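Local coordinates for protein Asp/Glu-specific dipeptidyl-peptidase (Flavobacterium psychrophilum, PDB 5JXF) that removes dipeptides from the N-terminus of oligopeptides as a serine peptidase, with strict specificity for Asp or Glu at the P1 position, at residues F678-V681 / M686-I689. Residues are numbered along the deposited sequence; the frame is centred on the assembly and turned at random.
Sequences FDRV and MSDI. With ASP (aspartic acid), chain F; ARG (arginine), chain E.
Arg-680, at the end of strand 673-680, reaches across to Ser-687 and Asp-688 in the following loop, while the two residues before it hold the bound dipeptide. Phe-678 packs its ring against Val-699 and Val-701, and its O takes a weak hydrogen bond from N of the bound aspartic acid (3.3 Å). Asp-679 suits the dipeptide's amino end, its OD1 accepting a bond from N of the bound arginine (2.9 Å), while OD2 pairs with Arg-233 in a salt bridge and is hydrogen-bonded to Trp-229 N. Arg-680 then meets the P1 carboxylate edge-on, NE giving to OD2 of the bound aspartic acid and NH2 to OD1, both at 2.8 Å. A bend at chi3 (-87°) turns the guanidinium into this pose. Behind it, NH1 donates to Ser-687 OG at 3.0 Å, a hydroxyl also bonded to Gly-684 O, and forms a longer salt bridge to Asp-688 OD1 (3.3 Å). Asp-688, bonded to Thr-658 and Lys-347, brings negative charge that helps fix the guanidinium's rotation. A leucine in place of Arg-680 would probably leave the P1 carboxylate without its countercharge and Asp-688 without one cationic mate. This fits an S1 pocket for Asp or Glu, consistent with the arginine's proposed specificity role in DPP11.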
loop_
_atom_site.group_PDB
_atom_site.type_symbol
_atom_site.label_atom_id
_atom_site.label_comp_id
_atom_site.label_asym_id
_atom_site.label_seq_id
_atom_site.Cartn_x
_atom_site.Cartn_y
_atom_site.Cartn_z
ATOM N N PHE A 678 20.816 2.176 5.362
ATOM C CA PHE A 678 20.098 1.615 6.503
ATOM C C PHE A 678 19.042 0.559 6.214
ATOM O O PHE A 678 18.540 -0.060 7.150
ATOM C CB PHE A 678 19.478 2.741 7.332
ATOM C CG PHE A 678 18.221 3.351 6.742
ATOM C CD1 PHE A 678 18.299 4.345 5.770
ATOM C CD2 PHE A 678 16.964 2.985 7.220
ATOM C CE1 PHE A 678 17.139 4.950 5.263
ATOM C CE2 PHE A 678 15.784 3.578 6.712
ATOM C CZ PHE A 678 15.873 4.560 5.736
ATOM N N ASP A 679 18.736 0.293 4.946
ATOM C CA ASP A 679 17.771 -0.749 4.652
ATOM C C ASP A 679 17.825 -1.183 3.204
ATOM O O ASP A 679 18.628 -0.668 2.432
ATOM C CB ASP A 679 16.344 -0.262 4.971
ATOM C CG ASP A 679 15.468 -1.364 5.551
ATOM O OD1 ASP A 679 15.853 -2.548 5.458
ATOM O OD2 ASP A 679 14.390 -1.050 6.098
ATOM N N ARG A 680 16.943 -2.117 2.847
ATOM C CA ARG A 680 16.680 -2.484 1.457
ATOM C C ARG A 680 15.194 -2.349 1.198
ATOM O O ARG A 680 14.400 -2.430 2.134
ATOM C CB ARG A 680 17.101 -3.919 1.159
ATOM C CG ARG A 680 18.606 -4.158 1.037
ATOM C CD ARG A 680 18.845 -5.627 0.989
ATOM N NE ARG A 680 18.960 -6.163 2.338
ATOM C CZ ARG A 680 18.943 -7.457 2.632
ATOM N NH1 ARG A 680 18.770 -8.342 1.663
ATOM N NH2 ARG A 680 19.086 -7.860 3.893
ATOM N N VAL A 681 14.814 -2.184 -0.060
ATOM C CA VAL A 681 13.392 -2.067 -0.398
ATOM C C VAL A 681 12.724 -3.445 -0.409
ATOM O O VAL A 681 13.393 -4.477 -0.571
ATOM C CB VAL A 681 13.179 -1.371 -1.767
ATOM C CG1 VAL A 681 13.938 -0.073 -1.810
ATOM C CG2 VAL A 681 13.611 -2.263 -2.916
ATOM N N MET A 686 15.003 -10.354 -1.023
ATOM C CA MET A 686 15.515 -11.637 -1.470
ATOM C C MET A 686 16.995 -11.598 -1.839
ATOM O O MET A 686 17.586 -12.635 -2.157
ATOM C CB MET A 686 14.733 -12.096 -2.690
ATOM C CG MET A 686 14.925 -11.116 -3.839
ATOM S SD MET A 686 14.006 -11.527 -5.314
ATOM C CE MET A 686 14.506 -13.216 -5.516
ATOM N N SER A 687 17.591 -10.416 -1.813
ATOM C CA SER A 687 18.872 -10.225 -2.511
ATOM C C SER A 687 20.081 -10.995 -1.964
ATOM O O SER A 687 21.108 -11.018 -2.618
ATOM C CB SER A 687 19.209 -8.746 -2.569
ATOM O OG SER A 687 19.190 -8.163 -1.279
ATOM N N ASP A 688 19.960 -11.627 -0.797
ATOM C CA ASP A 688 21.027 -12.497 -0.270
ATOM C C ASP A 688 21.092 -13.824 -1.011
ATOM O O ASP A 688 22.086 -14.554 -0.928
ATOM C CB ASP A 688 20.817 -12.819 1.209
ATOM C CG ASP A 688 20.965 -11.620 2.111
ATOM O OD1 ASP A 688 21.215 -10.497 1.615
ATOM O OD2 ASP A 688 20.799 -11.819 3.334
ATOM N N ILE A 689 19.997 -14.157 -1.689
ATOM C CA ILE A 689 19.826 -15.461 -2.337
ATOM C C ILE A 689 19.772 -15.281 -3.855
ATOM O O ILE A 689 20.303 -16.087 -4.611
ATOM C CB ILE A 689 18.536 -16.156 -1.832
ATOM C CG1 ILE A 689 18.591 -16.328 -0.310
ATOM C CG2 ILE A 689 18.288 -17.484 -2.558
ATOM C CD1 ILE A 689 19.758 -17.166 0.170
HETATM N N ASP F . 18.842 -3.227 8.039
HETATM C CA ASP F . 19.953 -4.127 7.709
HETATM C C ASP F . 21.093 -4.119 8.711
HETATM O O ASP F . 22.268 -4.102 8.331
HETATM C CB ASP F . 20.501 -3.801 6.307
HETATM C CG ASP F . 19.732 -4.500 5.192
HETATM O OD1 ASP F . 19.079 -5.520 5.468
HETATM O OD2 ASP F . 19.794 -4.039 4.030
HETATM N N ARG E . 15.414 -3.191 8.267
HETATM C CA ARG E . 16.619 -2.651 8.880
HETATM C C ARG E . 17.758 -3.656 8.680
HETATM O O ARG E . 17.638 -4.812 9.076
HETATM C CB ARG E . 16.389 -2.355 10.367
HETATM C CG ARG E . 15.356 -1.252 10.644
HETATM C CD ARG E . 15.104 -1.074 12.143
HETATM N NE ARG E . 14.627 -2.308 12.761
HETATM C CZ ARG E . 13.339 -2.632 12.901
HETATM N NH1 ARG E . 12.386 -1.803 12.475
HETATM N NH2 ARG E . 12.997 -3.785 13.476
#